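Long-range contacts in mitogen (Streptococcus dysgalactiae, PDB 2J4X), which is a zinc-binding bacterial superantigen of the staphylococcal/streptococcal toxin family and probably acts as a toxin by stimulating T cells: residues Leu10-Val18 / Asp141-Met149; Leu105-Gly115 / Met196-Leu206. One frame throughout, in Å; residues are numbered along the deposited sequence.

Contact 1 (Leu10-Val18 / Asp141-Met149); sequences LKNIYMKDV and DVRLRKSLM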
loop_
_atom_site.group_PDB
_atom_site.type_symbol
_atom_site.label_atom_id
_atom_site.label_comp_id
_atom_site.label_asym_id
_atom_site.label_seq_id
_atom_site.Cartn_x
_atom_site.Cartn_y
_atom_site.Cartn_z
ATOM N N LEU A 10 -6.029 8.130 10.388
ATOM C CA LEU A 10 -6.017 7.254 9.210
ATOM C C LEU A 10 -6.226 8.057 7.943
ATOM O O LEU A 10 -5.563 7.818 6.928
ATOM C CB LEU A 10 -7.103 6.182 9.319
ATOM C CG LEU A 10 -6.767 5.104 10.341
ATOM C CD1 LEU A 10 -8.024 4.424 10.794
ATOM C CD2 LEU A 10 -5.778 4.125 9.752
ATOM N N LYS A 11 -7.150 9.013 8.000
ATOM C CA LYS A 11 -7.413 9.862 6.847
ATOM C C LYS A 11 -6.172 10.666 6.519
ATOM O O LYS A 11 -5.825 10.834 5.356
ATOM C CB LYS A 11 -8.557 10.845 7.115
ATOM C CG LYS A 11 -8.725 11.834 5.977
ATOM C CD LYS A 11 -9.923 12.718 6.145
ATOM C CE LYS A 11 -10.073 13.631 4.952
ATOM N NZ LYS A 11 -11.154 14.628 5.189
ATOM N N ASN A 12 -5.499 11.162 7.553
ATOM C CA ASN A 12 -4.309 11.979 7.356
ATOM C C ASN A 12 -3.185 11.196 6.724
ATOM O O ASN A 12 -2.466 11.694 5.861
ATOM C CB ASN A 12 -3.832 12.538 8.684
ATOM C CG ASN A 12 -2.743 13.555 8.501
ATOM O OD1 ASN A 12 -2.982 14.613 7.924
ATOM N ND2 ASN A 12 -1.528 13.238 8.966
ATOM N N ILE A 13 -3.044 9.964 7.175
ATOM C CA ILE A 13 -2.021 9.081 6.683
ATOM C C ILE A 13 -2.250 8.683 5.238
ATOM O O ILE A 13 -1.368 8.883 4.397
ATOM C CB ILE A 13 -1.973 7.806 7.521
ATOM C CG1 ILE A 13 -1.539 8.136 8.940
ATOM C CG2 ILE A 13 -1.068 6.780 6.871
ATOM C CD1 ILE A 13 -1.639 6.966 9.861
ATOM N N TYR A 14 -3.430 8.144 4.928
ATOM C CA TYR A 14 -3.689 7.656 3.580
ATOM C C TYR A 14 -4.177 8.627 2.537
ATOM O O TYR A 14 -4.381 8.233 1.401
ATOM C CB TYR A 14 -4.615 6.435 3.641
ATOM C CG TYR A 14 -3.964 5.248 4.324
ATOM C CD1 TYR A 14 -3.060 4.434 3.629
ATOM C CD2 TYR A 14 -4.184 4.983 5.689
ATOM C CE1 TYR A 14 -2.383 3.388 4.268
ATOM C CE2 TYR A 14 -3.514 3.942 6.337
ATOM C CZ TYR A 14 -2.613 3.150 5.624
ATOM O OH TYR A 14 -1.918 2.148 6.248
ATOM N N MET A 15 -4.359 9.888 2.890
ATOM C CA MET A 15 -4.791 10.836 1.886
ATOM C C MET A 15 -3.555 11.394 1.156
ATOM O O MET A 15 -3.656 11.947 0.054
ATOM C CB MET A 15 -5.570 11.980 2.522
ATOM C CG MET A 15 -4.817 12.677 3.626
ATOM S SD MET A 15 -5.488 14.302 4.054
ATOM C CE MET A 15 -3.898 15.162 4.422
ATOM N N LYS A 16 -2.387 11.243 1.764
ATOM C CA LYS A 16 -1.157 11.727 1.159
ATOM C C LYS A 16 -0.857 11.085 -0.208
ATOM O O LYS A 16 -1.416 10.045 -0.563
ATOM C CB LYS A 16 -0.010 11.498 2.130
ATOM C CG LYS A 16 -0.105 12.387 3.351
ATOM C CD LYS A 16 0.920 12.006 4.411
ATOM C CE LYS A 16 1.060 13.110 5.444
ATOM N NZ LYS A 16 -0.246 13.803 5.594
ATOM N N ASP A 17 0.016 11.717 -0.987
ATOM C CA ASP A 17 0.356 11.200 -2.311
ATOM C C ASP A 17 1.337 10.062 -2.195
ATOM O O ASP A 17 1.859 9.785 -1.116
ATOM C CB ASP A 17 0.952 12.297 -3.188
ATOM C CG ASP A 17 0.076 13.549 -3.235
ATOM O OD1 ASP A 17 -1.168 13.417 -3.194
ATOM O OD2 ASP A 17 0.630 14.666 -3.321
ATOM N N VAL A 18 1.584 9.395 -3.309
ATOM C CA VAL A 18 2.507 8.282 -3.307
ATOM C C VAL A 18 3.600 8.538 -4.329
ATOM O O VAL A 18 3.481 9.450 -5.157
ATOM C CB VAL A 18 1.780 6.953 -3.663
ATOM C CG1 VAL A 18 0.571 6.749 -2.732
ATOM C CG2 VAL A 18 1.359 6.956 -5.126
ATOM N N ASP A 141 -2.510 -2.312 -0.370
ATOM C CA ASP A 141 -3.170 -1.755 0.806
ATOM C C ASP A 141 -3.537 -0.289 0.639
ATOM O O ASP A 141 -4.668 0.107 0.914
ATOM C CB ASP A 141 -2.278 -1.958 2.043
ATOM C CG ASP A 141 -3.030 -1.732 3.356
ATOM O OD1 ASP A 141 -4.221 -2.097 3.431
ATOM O OD2 ASP A 141 -2.434 -1.212 4.317
ATOM N N VAL A 142 -2.575 0.508 0.186
ATOM C CA VAL A 142 -2.782 1.930 -0.043
ATOM C C VAL A 142 -3.799 2.231 -1.149
ATOM O O VAL A 142 -4.633 3.113 -1.004
ATOM C CB VAL A 142 -1.436 2.637 -0.392
ATOM C CG1 VAL A 142 -1.706 4.059 -0.933
ATOM C CG2 VAL A 142 -0.528 2.657 0.861
ATOM N N ARG A 143 -3.724 1.533 -2.271
ATOM C CA ARG A 143 -4.687 1.768 -3.335
ATOM C C ARG A 143 -6.101 1.297 -2.897
ATOM O O ARG A 143 -7.127 1.933 -3.229
ATOM C CB ARG A 143 -4.236 1.040 -4.610
ATOM C CG ARG A 143 -2.922 1.553 -5.188
ATOM C CD ARG A 143 -2.510 0.767 -6.433
ATOM N NE ARG A 143 -3.481 0.891 -7.520
ATOM C CZ ARG A 143 -3.421 0.206 -8.656
ATOM N NH1 ARG A 143 -2.442 -0.651 -8.854
ATOM N NH2 ARG A 143 -4.332 0.375 -9.600
ATOM N N LEU A 144 -6.162 0.199 -2.147
ATOM C CA LEU A 144 -7.447 -0.316 -1.695
ATOM C C LEU A 144 -8.080 0.663 -0.735
ATOM O O LEU A 144 -9.287 0.917 -0.813
ATOM C CB LEU A 144 -7.296 -1.692 -1.017
ATOM C CG LEU A 144 -8.601 -2.353 -0.544
ATOM C CD1 LEU A 144 -8.504 -3.861 -0.667
ATOM C CD2 LEU A 144 -8.902 -1.934 0.879
ATOM N N ARG A 145 -7.278 1.217 0.170
ATOM C CA ARG A 145 -7.808 2.177 1.144
ATOM C C ARG A 145 -8.255 3.464 0.456
ATOM O O ARG A 145 -9.330 3.968 0.754
ATOM C CB ARG A 145 -6.769 2.496 2.230
ATOM C CG ARG A 145 -6.513 1.344 3.171
ATOM C CD ARG A 145 -5.393 1.638 4.138
ATOM N NE ARG A 145 -4.954 0.431 4.824
ATOM C CZ ARG A 145 -4.930 0.270 6.143
ATOM N NH1 ARG A 145 -5.325 1.239 6.954
ATOM N NH2 ARG A 145 -4.483 -0.861 6.649
ATOM N N LYS A 146 -7.443 3.980 -0.471
ATOM C CA LYS A 146 -7.763 5.206 -1.208
ATOM C C LYS A 146 -9.052 5.048 -2.026
ATOM O O LYS A 146 -9.860 5.968 -2.114
ATOM C CB LYS A 146 -6.592 5.608 -2.107
ATOM C CG LYS A 146 -5.480 6.337 -1.374
ATOM C CD LYS A 146 -4.297 6.631 -2.316
ATOM C CE LYS A 146 -3.166 7.421 -1.658
ATOM N NZ LYS A 146 -3.500 8.850 -1.509
ATOM N N SER A 147 -9.244 3.878 -2.613
ATOM C CA SER A 147 -10.454 3.603 -3.374
ATOM C C SER A 147 -11.682 3.633 -2.423
ATOM O O SER A 147 -12.753 4.133 -2.774
ATOM C CB SER A 147 -10.306 2.234 -4.058
ATOM O OG SER A 147 -11.542 1.766 -4.568
ATOM N N LEU A 148 -11.515 3.100 -1.214
ATOM C CA LEU A 148 -12.588 3.090 -0.230
ATOM C C LEU A 148 -12.809 4.497 0.341
ATOM O O LEU A 148 -13.920 4.855 0.716
ATOM C CB LEU A 148 -12.252 2.109 0.902
ATOM C CG LEU A 148 -12.326 0.601 0.634
ATOM C CD1 LEU A 148 -11.707 -0.149 1.786
ATOM C CD2 LEU A 148 -13.767 0.176 0.429
ATOM N N MET A 149 -11.746 5.287 0.411
ATOM C CA MET A 149 -11.841 6.640 0.925
ATOM C C MET A 149 -12.668 7.550 0.016
ATOM O O MET A 149 -13.452 8.380 0.501
ATOM C CB MET A 149 -10.445 7.234 1.126
ATOM C CG MET A 149 -9.669 6.568 2.245
ATOM S SD MET A 149 -8.197 7.455 2.702
ATOM C CE MET A 149 -7.428 7.557 1.179
#
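Tyr14 and Arg145 make the main side-chain contact between the N-terminal helix and helix 137-150, whose short segments run at 121° to each other. The CD methylene of Arg145 sits over the middle of the Tyr14 ring, 3.4 Å from its centroid, a CH-pi contact. Beyond it the guanidinium, its plane turned only 22° from the ring, spreads over the same face, with NH1 3.3 Å from Tyr14 CE2. The Arg145 chain gets there by staying extended from CG to NE.

Tyr14 is a knob in a hole formed by Asp141, Val142, Arg145 and Met149. Val142 CG2 meets the ring edge in its plane, and Met149 SD lies against Tyr14 CB at 3.8 Å. Beside this seat, Val18 CG1 touches Val142 CG1 tip to tip.

Two hydrogen bonds join the segments, both from Lys146 NZ. One goes to Tyr14 O (3.1 Å), the other to Lys16 O (2.6 Å), and a bend at the last torsion of the lysine turns the amine toward these two carbonyls.

Charge is handled mainly within helix 137-150. Arg145 NE reaches Asp141 OD1 at 3.0 Å in a nearly straight hydrogen bond (168°) that is part of a salt bridge, approaching from above the carboxylate plane, and NH1 is hydrogen-bonded to Thr184 O. Tyr188 OH bonds to both Tyr14 OH and Asp141 OD2, while Trp168 NE1 donates to Asp141 OD1.

Asp141 and Thr184 O thus fix the guanidinium, which offers the tyrosine a face; its buried charge is probably largely balanced by Asp141.

Contact 2 (Leu105-Gly115 / Met196-Leu206); sequences LDSTIYMNIFG and MSKVSHFDVYL. With ZN (zinc ion), chain B.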
loop_
_atom_site.group_PDB
_atom_site.type_symbol
_atom_site.label_atom_id
_atom_site.label_comp_id
_atom_site.label_asym_id
_atom_site.label_seq_id
_atom_site.Cartn_x
_atom_site.Cartn_y
_atom_site.Cartn_z
ATOM N N LEU A 105 2.692 -8.642 -16.017
ATOM C CA LEU A 105 1.502 -9.467 -15.870
ATOM C C LEU A 105 0.266 -8.569 -15.729
ATOM O O LEU A 105 0.189 -7.725 -14.841
ATOM C CB LEU A 105 1.635 -10.365 -14.625
ATOM C CG LEU A 105 0.521 -11.377 -14.350
ATOM C CD1 LEU A 105 0.682 -12.545 -15.305
ATOM C CD2 LEU A 105 0.562 -11.846 -12.904
ATOM N N ASP A 106 -0.707 -8.746 -16.606
ATOM C CA ASP A 106 -1.899 -7.938 -16.511
ATOM C C ASP A 106 -2.905 -8.603 -15.596
ATOM O O ASP A 106 -3.381 -9.701 -15.878
ATOM C CB ASP A 106 -2.501 -7.729 -17.889
ATOM C CG ASP A 106 -1.634 -6.855 -18.762
ATOM O OD1 ASP A 106 -1.154 -5.804 -18.259
ATOM O OD2 ASP A 106 -1.437 -7.212 -19.952
ATOM N N SER A 107 -3.207 -7.940 -14.484
ATOM C CA SER A 107 -4.175 -8.460 -13.535
ATOM C C SER A 107 -5.207 -7.403 -13.242
ATOM O O SER A 107 -4.870 -6.226 -13.062
ATOM C CB SER A 107 -3.518 -8.831 -12.211
ATOM O OG SER A 107 -2.597 -9.881 -12.367
ATOM N N THR A 108 -6.469 -7.819 -13.217
ATOM C CA THR A 108 -7.558 -6.920 -12.863
ATOM C C THR A 108 -8.209 -7.687 -11.736
ATOM O O THR A 108 -8.971 -8.630 -11.968
ATOM C CB THR A 108 -8.568 -6.704 -14.010
ATOM O OG1 THR A 108 -8.012 -5.802 -14.972
ATOM C CG2 THR A 108 -9.860 -6.113 -13.487
ATOM N N ILE A 109 -7.868 -7.302 -10.507
ATOM C CA ILE A 109 -8.404 -7.966 -9.328
ATOM C C ILE A 109 -9.619 -7.239 -8.763
ATOM O O ILE A 109 -9.602 -6.020 -8.583
ATOM C CB ILE A 109 -7.297 -8.115 -8.242
ATOM C CG1 ILE A 109 -6.120 -8.918 -8.816
ATOM C CG2 ILE A 109 -7.831 -8.874 -7.029
ATOM C CD1 ILE A 109 -6.484 -10.342 -9.166
ATOM N N TYR A 110 -10.679 -8.007 -8.513
ATOM C CA TYR A 110 -11.917 -7.474 -7.961
ATOM C C TYR A 110 -11.874 -7.325 -6.446
ATOM O O TYR A 110 -11.252 -8.111 -5.719
ATOM C CB TYR A 110 -13.140 -8.324 -8.394
ATOM C CG TYR A 110 -13.657 -7.899 -9.747
ATOM C CD1 TYR A 110 -12.972 -8.253 -10.911
ATOM C CD2 TYR A 110 -14.705 -6.981 -9.855
ATOM C CE1 TYR A 110 -13.298 -7.681 -12.158
ATOM C CE2 TYR A 110 -15.044 -6.400 -11.083
ATOM C CZ TYR A 110 -14.330 -6.748 -12.237
ATOM O OH TYR A 110 -14.590 -6.127 -13.454
ATOM N N MET A 111 -12.538 -6.266 -5.999
ATOM C CA MET A 111 -12.640 -5.911 -4.599
ATOM C C MET A 111 -14.115 -6.154 -4.246
ATOM O O MET A 111 -15.008 -5.536 -4.822
ATOM C CB MET A 111 -12.257 -4.429 -4.456
ATOM C CG MET A 111 -11.892 -3.928 -3.073
ATOM S SD MET A 111 -11.152 -2.268 -3.240
ATOM C CE MET A 111 -12.558 -1.260 -2.935
ATOM N N ASN A 112 -14.361 -7.094 -3.340
ATOM C CA ASN A 112 -15.717 -7.414 -2.889
ATOM C C ASN A 112 -15.913 -6.689 -1.581
ATOM O O ASN A 112 -15.159 -6.928 -0.629
ATOM C CB ASN A 112 -15.870 -8.904 -2.617
ATOM C CG ASN A 112 -15.633 -9.742 -3.839
ATOM O OD1 ASN A 112 -15.080 -10.845 -3.746
ATOM N ND2 ASN A 112 -16.056 -9.234 -4.998
ATOM N N ILE A 113 -16.918 -5.819 -1.530
ATOM C CA ILE A 113 -17.199 -5.057 -0.327
ATOM C C ILE A 113 -18.424 -5.623 0.381
ATOM O O ILE A 113 -19.488 -5.738 -0.210
ATOM C CB ILE A 113 -17.418 -3.593 -0.656
ATOM C CG1 ILE A 113 -16.279 -3.095 -1.539
ATOM C CG2 ILE A 113 -17.472 -2.796 0.627
ATOM C CD1 ILE A 113 -16.367 -1.635 -1.892
ATOM N N PHE A 114 -18.249 -5.994 1.648
ATOM C CA PHE A 114 -19.311 -6.574 2.458
ATOM C C PHE A 114 -19.639 -5.688 3.622
ATOM O O PHE A 114 -18.749 -5.083 4.209
ATOM C CB PHE A 114 -18.900 -7.951 2.967
ATOM C CG PHE A 114 -18.639 -8.936 1.867
ATOM C CD1 PHE A 114 -17.350 -9.388 1.608
ATOM C CD2 PHE A 114 -19.679 -9.391 1.064
ATOM C CE1 PHE A 114 -17.110 -10.275 0.568
ATOM C CE2 PHE A 114 -19.444 -10.276 0.024
ATOM C CZ PHE A 114 -18.160 -10.717 -0.223
ATOM N N GLY A 115 -20.927 -5.620 3.947
ATOM C CA GLY A 115 -21.393 -4.788 5.043
ATOM C C GLY A 115 -22.888 -4.532 4.950
ATOM O O GLY A 115 -23.441 -4.349 3.856
ATOM N N MET A 196 0.979 -11.638 -7.601
ATOM C CA MET A 196 -0.365 -11.423 -8.098
ATOM C C MET A 196 -1.016 -12.617 -8.791
ATOM O O MET A 196 -2.252 -12.729 -8.802
ATOM C CB MET A 196 -0.399 -10.173 -8.990
ATOM C CG MET A 196 -0.061 -8.859 -8.260
ATOM S SD MET A 196 -1.006 -8.605 -6.724
ATOM C CE MET A 196 -2.647 -8.454 -7.335
ATOM N N SER A 197 -0.197 -13.518 -9.337
ATOM C CA SER A 197 -0.723 -14.699 -10.036
ATOM C C SER A 197 -1.419 -15.684 -9.101
ATOM O O SER A 197 -2.249 -16.472 -9.550
ATOM C CB SER A 197 0.381 -15.424 -10.837
ATOM O OG SER A 197 1.384 -15.981 -9.999
ATOM N N LYS A 198 -1.107 -15.630 -7.804
ATOM C CA LYS A 198 -1.736 -16.529 -6.837
ATOM C C LYS A 198 -2.957 -15.905 -6.141
ATOM O O LYS A 198 -3.636 -16.555 -5.343
ATOM C CB LYS A 198 -0.703 -16.955 -5.806
ATOM C CG LYS A 198 0.499 -17.621 -6.419
ATOM C CD LYS A 198 1.537 -17.848 -5.360
ATOM C CE LYS A 198 2.897 -18.145 -5.964
ATOM N NZ LYS A 198 3.993 -18.044 -4.937
ATOM N N VAL A 199 -3.236 -14.645 -6.472
ATOM C CA VAL A 199 -4.349 -13.895 -5.899
ATOM C C VAL A 199 -5.627 -14.075 -6.704
ATOM O O VAL A 199 -5.642 -13.904 -7.924
ATOM C CB VAL A 199 -4.026 -12.356 -5.833
ATOM C CG1 VAL A 199 -5.279 -11.569 -5.489
ATOM C CG2 VAL A 199 -2.945 -12.085 -4.780
ATOM N N SER A 200 -6.711 -14.422 -6.022
ATOM C CA SER A 200 -7.965 -14.560 -6.719
ATOM C C SER A 200 -8.689 -13.214 -6.670
ATOM O O SER A 200 -8.976 -12.626 -7.715
ATOM C CB SER A 200 -8.821 -15.640 -6.084
ATOM O OG SER A 200 -10.062 -15.718 -6.770
ATOM N N HIS A 201 -8.963 -12.711 -5.469
ATOM C CA HIS A 201 -9.658 -11.431 -5.336
ATOM C C HIS A 201 -9.379 -10.787 -3.995
ATOM O O HIS A 201 -8.651 -11.351 -3.180
ATOM C CB HIS A 201 -11.164 -11.625 -5.462
ATOM C CG HIS A 201 -11.721 -12.637 -4.510
ATOM N ND1 HIS A 201 -11.611 -13.996 -4.719
ATOM C CD2 HIS A 201 -12.384 -12.491 -3.340
ATOM C CE1 HIS A 201 -12.185 -14.645 -3.721
ATOM N NE2 HIS A 201 -12.663 -13.755 -2.871
ATOM N N PHE A 202 -9.956 -9.603 -3.776
ATOM C CA PHE A 202 -9.800 -8.885 -2.507
ATOM C C PHE A 202 -11.163 -8.826 -1.826
ATOM O O PHE A 202 -12.168 -8.588 -2.494
ATOM C CB PHE A 202 -9.297 -7.449 -2.731
ATOM C CG PHE A 202 -7.943 -7.368 -3.373
ATOM C CD1 PHE A 202 -7.661 -6.356 -4.290
ATOM C CD2 PHE A 202 -6.958 -8.314 -3.082
ATOM C CE1 PHE A 202 -6.415 -6.288 -4.919
ATOM C CE2 PHE A 202 -5.712 -8.259 -3.701
ATOM C CZ PHE A 202 -5.440 -7.241 -4.625
ATOM N N ASP A 203 -11.191 -9.053 -0.509
ATOM C CA ASP A 203 -12.432 -9.006 0.271
ATOM C C ASP A 203 -12.384 -7.915 1.322
ATOM O O ASP A 203 -11.452 -7.855 2.122
ATOM C CB ASP A 203 -12.692 -10.334 0.974
ATOM C CG ASP A 203 -13.131 -11.429 0.023
ATOM O OD1 ASP A 203 -14.075 -11.206 -0.782
ATOM O OD2 ASP A 203 -12.525 -12.521 0.096
ATOM N N VAL A 204 -13.396 -7.058 1.327
ATOM C CA VAL A 204 -13.459 -5.962 2.285
ATOM C C VAL A 204 -14.591 -6.240 3.273
ATOM O O VAL A 204 -15.716 -6.459 2.854
ATOM C CB VAL A 204 -13.715 -4.642 1.562
ATOM C CG1 VAL A 204 -13.691 -3.503 2.546
ATOM C CG2 VAL A 204 -12.680 -4.447 0.467
ATOM N N TYR A 205 -14.294 -6.249 4.575
ATOM C CA TYR A 205 -15.306 -6.524 5.608
ATOM C C TYR A 205 -15.614 -5.335 6.477
ATOM O O TYR A 205 -15.002 -5.161 7.532
ATOM C CB TYR A 205 -14.867 -7.678 6.502
ATOM C CG TYR A 205 -14.699 -8.944 5.723
ATOM C CD1 TYR A 205 -13.456 -9.311 5.191
ATOM C CD2 TYR A 205 -15.801 -9.744 5.445
ATOM C CE1 TYR A 205 -13.324 -10.449 4.400
ATOM C CE2 TYR A 205 -15.683 -10.874 4.656
ATOM C CZ TYR A 205 -14.451 -11.222 4.140
ATOM O OH TYR A 205 -14.374 -12.353 3.372
ATOM N N LEU A 206 -16.585 -4.539 6.040
ATOM C CA LEU A 206 -16.984 -3.337 6.754
ATOM C C LEU A 206 -17.771 -3.591 8.042
ATOM O O LEU A 206 -18.667 -4.432 8.089
ATOM C CB LEU A 206 -17.768 -2.417 5.815
ATOM C CG LEU A 206 -17.022 -2.094 4.517
ATOM C CD1 LEU A 206 -17.819 -1.090 3.705
ATOM C CD2 LEU A 206 -15.628 -1.562 4.830
HETATM ZN ZN ZN B . -13.136 -14.364 -0.911
HETATM O O HOH W 1 -10.717 -11.098 -9.258
#
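Strands 105-114 and 199-206 run parallel, 22° apart, paired from Met111-Phe202 to Phe114-Tyr205 by five backbone hydrogen bonds running from Phe202 N to Tyr110 O through to Leu206 N to Phe114 O. They are neighbouring strands of the mixed beta-grasp sheet.

Before the ladder starts, Ser200 and His201 together face His171 of strand 166-172 in a classic beta bulge; on this side a water links Tyr110 N to Ser200 O. On the face toward helix 137-150, Ile109 CG2 lies over the centre of the Phe202 ring, 3.6 Å from its centroid; CG2 stands anti to the backbone N while CG1 turns to Met196 CE. Farther along, Met111 CG packs on Val204 CG2 and Ile113 CG2 on Leu206 CD1 at 3.5 Å.

The other face carries the zinc site. Phe114 and Tyr205 lie side by side, their rings slid apart with little overlap, and Asp203 OD1 sits at the edge of the Phe114 ring, 3.4 Å from CE1. The His201 ring is held at both nitrogens: ND1 donates to Ser200 OG, nearly in its plane, and NE2 binds the zinc ion at 2.1 Å. Asp203 OD2 binds it at 2.2 Å, with His171 ND1 as third protein ligand.

In the fold
Both contacts are partly buried, and they meet across the inner face of the beta-grasp sheet. Leu144, Ser147 and Leu148, on the side of helix 137-150 turned from contact 1, pack on Met111 and Ile113 of contact 2, so the helix is shared between them; the contact centres lie about 17 Å apart. Contact 1 joins the N-terminal helix to the beta-grasp part of the toxin fold and relies on side chains, with a buried cation and a lysine hydrogen-bonded to two backbone carbonyls. Contact 2 stays inside the beta-grasp part and relies on backbone pairing, apolar toward the helix and metal-binding on the sheet's other face. Of the two, contact 2 holds zinc ligands; contact 1 lies away from the site.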